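PDB 4FMH: VP1 from Merkel cell polyomavirus, which builds the icosahedral viral capsid as disulfide-linked pentamers and, through the jelly-roll part present here, binds sialylated glycans at a site required for infection. Local coordinates for residues I95-E100 with F135-E140; Y195-W200 with S254-V259. All blocks are in the same frame, centred on the assembly; numbering follows the deposited sequence.

Overall arrangement
In this VP1 jelly roll, strand 250-263 connects two packing contacts whose centres lie about 16 Å apart. Contact 1 joins strands 89-101 and 131-138 across the sandwich; contact 2 presses a loop onto strand 250-263, the antiparallel neighbour of 131-138, and the centre of contact 2 lies about 5 Å from that of the chain. The two meet where Ala136 N lies 2.8 Å from Ser254 O, a probable backbone hydrogen bond. Arg276 is a second bridge, its NH1 bonded to Thr99 in contact 1 and its NH2 in a salt bridge with Asp257 in contact 2. Strand 250-263 then runs toward Lys264, which shares the glycan pocket with Ser266, Lys268, Trp45, Tyr50, Asp51 and Asp114.

Contact 1 of 2, residues I95-E100 with F135-E140; sequences ISVKTE and FAIGGE
One face of the Phe135 ring carries the methyl group of Thr99: CG2 sits 3.7 Å from the ring centroid and only 12° off the ring normal, a well-centred CH-pi contact. Val97 approaches the same ring obliquely, its CG1 3.9 Å from Phe135 CE2, and the two side chains lie alongside each other, pointing opposite ways. The ring is also stacked with Tyr213 outside these segments. With OG1 of Thr99 opposite the backbone N (chi1 -176°), the methyl is left facing the ring, while the hydroxyl bonds to Tyr277 O and Arg276 NH1 and is thus held in its rotation. This is the facing-layer packing of a jelly roll. Strands 95-100 and 135-138 approach to 9.5 Å between axes and run roughly antiparallel at 149°, joined by side chains rather than by backbone bonding. Val97 lies opposite Ile137 across the interface, where Val97 CG1 lies 4.2 Å from Ile137 CG1, a looser apolar touch than the one over the ring. Beyond Ile137, Leu251 and Ile253 of strand 250-263 continue the apolar packing.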
loop_
_atom_site.group_PDB
_atom_site.type_symbol
_atom_site.label_atom_id
_atom_site.label_comp_id
_atom_site.label_asym_id
_atom_site.label_seq_id
_atom_site.Cartn_x
_atom_site.Cartn_y
_atom_site.Cartn_z
ATOM N N ILE B 95 4.265 -29.961 -1.046
ATOM C CA ILE B 95 4.509 -29.280 0.234
ATOM C C ILE B 95 4.887 -27.800 0.114
ATOM O O ILE B 95 4.624 -27.013 1.029
ATOM C CB ILE B 95 5.503 -30.054 1.143
ATOM C CG1 ILE B 95 6.930 -30.036 0.569
ATOM C CG2 ILE B 95 4.988 -31.488 1.385
ATOM C CD1 ILE B 95 7.967 -30.709 1.476
ATOM N N SER B 96 5.487 -27.424 -1.009
ATOM C CA SER B 96 5.833 -26.024 -1.256
ATOM C C SER B 96 6.010 -25.773 -2.738
ATOM O O SER B 96 6.198 -26.709 -3.520
ATOM C CB SER B 96 7.109 -25.624 -0.503
ATOM O OG SER B 96 8.207 -26.440 -0.877
ATOM N N VAL B 97 5.943 -24.498 -3.115
ATOM C CA VAL B 97 6.129 -24.088 -4.494
ATOM C C VAL B 97 6.859 -22.752 -4.551
ATOM O O VAL B 97 6.601 -21.856 -3.740
ATOM C CB VAL B 97 4.772 -24.015 -5.271
ATOM C CG1 VAL B 97 3.780 -23.072 -4.583
ATOM C CG2 VAL B 97 4.987 -23.611 -6.733
ATOM N N LYS B 98 7.784 -22.646 -5.496
ATOM C CA LYS B 98 8.353 -21.367 -5.892
ATOM C C LYS B 98 7.743 -21.042 -7.237
ATOM O O LYS B 98 7.837 -21.834 -8.180
ATOM C CB LYS B 98 9.876 -21.440 -6.030
ATOM C CG LYS B 98 10.629 -21.484 -4.722
ATOM C CD LYS B 98 12.110 -21.274 -4.969
ATOM C CE LYS B 98 12.843 -20.932 -3.689
ATOM N NZ LYS B 98 14.291 -20.728 -3.962
ATOM N N THR B 99 7.119 -19.877 -7.332
ATOM C CA THR B 99 6.445 -19.495 -8.562
ATOM C C THR B 99 6.760 -18.043 -8.895
ATOM O O THR B 99 6.902 -17.210 -8.001
ATOM C CB THR B 99 4.909 -19.785 -8.498
ATOM O OG1 THR B 99 4.289 -19.474 -9.752
ATOM C CG2 THR B 99 4.227 -18.997 -7.371
ATOM N N GLU B 100 6.889 -17.756 -10.188
ATOM C CA GLU B 100 7.295 -16.440 -10.651
ATOM C C GLU B 100 6.617 -16.122 -11.970
ATOM O O GLU B 100 6.536 -16.986 -12.855
ATOM C CB GLU B 100 8.820 -16.415 -10.829
ATOM C CG GLU B 100 9.407 -15.068 -11.253
ATOM C CD GLU B 100 10.874 -14.947 -10.882
ATOM O OE1 GLU B 100 11.198 -15.126 -9.691
ATOM O OE2 GLU B 100 11.705 -14.680 -11.775
ATOM N N PHE B 135 -2.667 -18.375 -9.022
ATOM C CA PHE B 135 -2.088 -19.684 -9.298
ATOM C C PHE B 135 -2.692 -20.674 -8.316
ATOM O O PHE B 135 -3.158 -20.285 -7.232
ATOM C CB PHE B 135 -0.547 -19.662 -9.255
ATOM C CG PHE B 135 0.038 -19.567 -7.864
ATOM C CD1 PHE B 135 0.225 -18.331 -7.253
ATOM C CD2 PHE B 135 0.424 -20.722 -7.176
ATOM C CE1 PHE B 135 0.777 -18.239 -5.973
ATOM C CE2 PHE B 135 0.981 -20.639 -5.902
ATOM C CZ PHE B 135 1.156 -19.402 -5.299
ATOM N N ALA B 136 -2.706 -21.943 -8.719
ATOM C CA ALA B 136 -3.249 -23.017 -7.907
ATOM C C ALA B 136 -2.403 -24.265 -8.087
ATOM O O ALA B 136 -1.927 -24.557 -9.197
ATOM C CB ALA B 136 -4.684 -23.305 -8.306
ATOM N N ILE B 137 -2.211 -24.978 -6.987
ATOM C CA ILE B 137 -1.537 -26.268 -6.984
ATOM C C ILE B 137 -2.501 -27.256 -6.334
ATOM O O ILE B 137 -2.971 -27.017 -5.216
ATOM C CB ILE B 137 -0.212 -26.234 -6.173
ATOM C CG1 ILE B 137 0.676 -25.032 -6.570
ATOM C CG2 ILE B 137 0.523 -27.589 -6.278
ATOM C CD1 ILE B 137 1.218 -25.058 -7.998
ATOM N N GLY B 138 -2.797 -28.353 -7.034
ATOM C CA GLY B 138 -3.721 -29.366 -6.518
ATOM C C GLY B 138 -3.369 -30.789 -6.917
ATOM O O GLY B 138 -2.570 -31.008 -7.833
ATOM N N GLY B 139 -3.975 -31.753 -6.227
ATOM C CA GLY B 139 -3.807 -33.169 -6.546
ATOM C C GLY B 139 -4.918 -33.665 -7.455
ATOM O O GLY B 139 -5.084 -34.874 -7.656
ATOM N N GLU B 140 -5.671 -32.712 -7.997
ATOM C CA GLU B 140 -6.811 -32.963 -8.876
ATOM C C GLU B 140 -7.200 -31.619 -9.503
ATOM O O GLU B 140 -6.721 -30.576 -9.045
ATOM C CB GLU B 140 -7.979 -33.573 -8.092
ATOM C CG GLU B 140 -8.566 -32.682 -7.005
ATOM C CD GLU B 140 -9.505 -33.444 -6.091
ATOM O OE1 GLU B 140 -10.735 -33.341 -6.281
ATOM O OE2 GLU B 140 -9.009 -34.164 -5.198
#

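Contact 2 of 2, residues Y195-W200 with S254-V259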
loop_
_atom_site.group_PDB
_atom_site.type_symbol
_atom_site.label_atom_id
_atom_site.label_comp_id
_atom_site.label_asym_id
_atom_site.label_seq_id
_atom_site.Cartn_x
_atom_site.Cartn_y
_atom_site.Cartn_z
ATOM N N TYR B 195 -11.410 -22.234 -20.348
ATOM C CA TYR B 195 -12.322 -21.767 -19.321
ATOM C C TYR B 195 -12.072 -20.274 -19.135
ATOM O O TYR B 195 -11.037 -19.895 -18.585
ATOM C CB TYR B 195 -12.100 -22.536 -18.015
ATOM C CG TYR B 195 -12.595 -23.966 -18.073
ATOM C CD1 TYR B 195 -11.773 -24.994 -18.531
ATOM C CD2 TYR B 195 -13.890 -24.285 -17.672
ATOM C CE1 TYR B 195 -12.231 -26.313 -18.590
ATOM C CE2 TYR B 195 -14.362 -25.596 -17.725
ATOM C CZ TYR B 195 -13.526 -26.603 -18.186
ATOM O OH TYR B 195 -13.987 -27.897 -18.241
ATOM N N PRO B 196 -12.995 -19.421 -19.634
ATOM C CA PRO B 196 -12.750 -17.975 -19.553
ATOM C C PRO B 196 -12.714 -17.462 -18.119
ATOM O O PRO B 196 -13.543 -17.836 -17.284
ATOM C CB PRO B 196 -13.934 -17.359 -20.311
ATOM C CG PRO B 196 -14.429 -18.472 -21.226
ATOM C CD PRO B 196 -14.215 -19.729 -20.403
ATOM N N ILE B 197 -11.738 -16.605 -17.858
ATOM C CA ILE B 197 -11.575 -15.962 -16.571
ATOM C C ILE B 197 -12.815 -15.146 -16.169
ATOM O O ILE B 197 -13.229 -15.180 -15.002
ATOM C CB ILE B 197 -10.297 -15.102 -16.576
ATOM C CG1 ILE B 197 -9.063 -16.010 -16.737
ATOM C CG2 ILE B 197 -10.203 -14.220 -15.317
ATOM C CD1 ILE B 197 -7.810 -15.279 -17.247
ATOM N N GLU B 198 -13.425 -14.442 -17.130
ATOM C CA GLU B 198 -14.587 -13.596 -16.829
ATOM C C GLU B 198 -15.853 -14.408 -16.518
ATOM O O GLU B 198 -16.880 -13.851 -16.122
ATOM C CB GLU B 198 -14.850 -12.584 -17.957
ATOM C CG GLU B 198 -15.584 -13.161 -19.185
ATOM C CD GLU B 198 -16.009 -12.068 -20.165
ATOM O OE1 GLU B 198 -15.170 -11.203 -20.486
ATOM O OE2 GLU B 198 -17.178 -12.076 -20.614
ATOM N N VAL B 199 -15.773 -15.723 -16.694
ATOM C CA VAL B 199 -16.907 -16.594 -16.409
ATOM C C VAL B 199 -16.692 -17.424 -15.138
ATOM O O VAL B 199 -17.642 -17.683 -14.400
ATOM C CB VAL B 199 -17.201 -17.551 -17.590
ATOM C CG1 VAL B 199 -18.323 -18.519 -17.227
ATOM C CG2 VAL B 199 -17.552 -16.767 -18.848
ATOM N N TRP B 200 -15.446 -17.841 -14.905
ATOM C CA TRP B 200 -15.128 -18.858 -13.890
ATOM C C TRP B 200 -14.146 -18.355 -12.843
ATOM O O TRP B 200 -13.132 -17.725 -13.173
ATOM C CB TRP B 200 -14.515 -20.095 -14.550
ATOM C CG TRP B 200 -15.383 -20.769 -15.567
ATOM C CD1 TRP B 200 -15.231 -20.737 -16.921
ATOM C CD2 TRP B 200 -16.534 -21.584 -15.310
ATOM N NE1 TRP B 200 -16.221 -21.472 -17.528
ATOM C CE2 TRP B 200 -17.030 -22.011 -16.563
ATOM C CE3 TRP B 200 -17.191 -22.000 -14.143
ATOM C CZ2 TRP B 200 -18.157 -22.839 -16.686
ATOM C CZ3 TRP B 200 -18.316 -22.813 -14.265
ATOM C CH2 TRP B 200 -18.787 -23.218 -15.531
ATOM N N SER B 254 -2.395 -24.627 -12.186
ATOM C CA SER B 254 -3.300 -23.707 -12.867
ATOM C C SER B 254 -2.878 -22.280 -12.600
ATOM O O SER B 254 -2.346 -21.986 -11.528
ATOM C CB SER B 254 -4.730 -23.887 -12.352
ATOM O OG SER B 254 -5.102 -25.253 -12.334
ATOM N N CYS B 255 -3.138 -21.383 -13.547
ATOM C CA CYS B 255 -2.828 -19.966 -13.319
ATOM C C CYS B 255 -3.465 -19.015 -14.329
ATOM O O CYS B 255 -4.038 -19.435 -15.341
ATOM C CB CYS B 255 -1.305 -19.750 -13.270
ATOM S SG CYS B 255 -0.471 -19.985 -14.845
ATOM N N ALA B 256 -3.365 -17.726 -14.029
ATOM C CA ALA B 256 -3.767 -16.666 -14.951
ATOM C C ALA B 256 -2.992 -15.434 -14.549
ATOM O O ALA B 256 -2.885 -15.141 -13.353
ATOM C CB ALA B 256 -5.258 -16.400 -14.857
ATOM N N ASP B 257 -2.429 -14.733 -15.531
ATOM C CA ASP B 257 -1.705 -13.495 -15.242
ATOM C C ASP B 257 -1.927 -12.418 -16.294
ATOM O O ASP B 257 -1.108 -12.243 -17.204
ATOM C CB ASP B 257 -0.213 -13.771 -15.038
ATOM C CG ASP B 257 0.052 -14.608 -13.794
ATOM O OD1 ASP B 257 -0.003 -14.046 -12.674
ATOM O OD2 ASP B 257 0.287 -15.831 -13.940
ATOM N N ILE B 258 -3.051 -11.715 -16.163
ATOM C CA ILE B 258 -3.360 -10.554 -17.002
ATOM C C ILE B 258 -2.613 -9.360 -16.417
ATOM O O ILE B 258 -2.735 -9.075 -15.223
ATOM C CB ILE B 258 -4.875 -10.281 -17.063
ATOM C CG1 ILE B 258 -5.595 -11.475 -17.704
ATOM C CG2 ILE B 258 -5.159 -8.978 -17.841
ATOM C CD1 ILE B 258 -7.122 -11.496 -17.500
ATOM N N VAL B 259 -1.824 -8.683 -17.251
ATOM C CA VAL B 259 -0.929 -7.616 -16.757
ATOM C C VAL B 259 -1.320 -6.216 -17.226
ATOM O O VAL B 259 -0.629 -5.237 -16.925
ATOM C CB VAL B 259 0.551 -7.881 -17.116
ATOM C CG1 VAL B 259 1.081 -9.086 -16.342
ATOM C CG2 VAL B 259 0.736 -8.054 -18.633
#
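Ile197 reaches strand 254-259 chiefly through its end atom, CD1, which meets two side chains on that strand. The tighter touch is on Ala256, whose CB lies 3.7 Å from Ile197 CD1. The small methyl of Ala256 lets the isoleucine end come close to the strand. The looser side is toward Ile258, which meets Ile197 tip to tip, the two CD1 atoms 3.9 Å apart. Each isoleucine is extended at its second torsion (159° in Ile197, 165° in Ile258), and this carries the two terminal methyls out to meet between backbones. That side does not open to solvent: Ile108 of a neighbouring subunit packs on both isoleucines, so the contact is buried at the subunit boundary.

Ile197 is presented by a type I turn. Pro196 O accepts from Val199 N at 3.1 Å. A second bond, from Trp200 N to Pro196 O at 3.0 Å, closes the chain behind the isoleucine. The Trp200 ring packs with Tyr195 CD2 over the rim of one face and Val199 CG1 over the rim of the opposite face. The same neighbouring subunit grips the turn with polar bonds, Ser105 OG to the carbonyl oxygens of Ile197 and Trp200, and His111 to Glu198.

The turn belongs to the loop that joins strand 186-189 to strand 200-202 of the small three-stranded sheet, and it lies against strand 250-263 of the jelly roll, where Tyr132 of adjacent strand 131-138 packs on both Ile197 and Ala256 and Leu271 of strand 269-287 packs on Ile258.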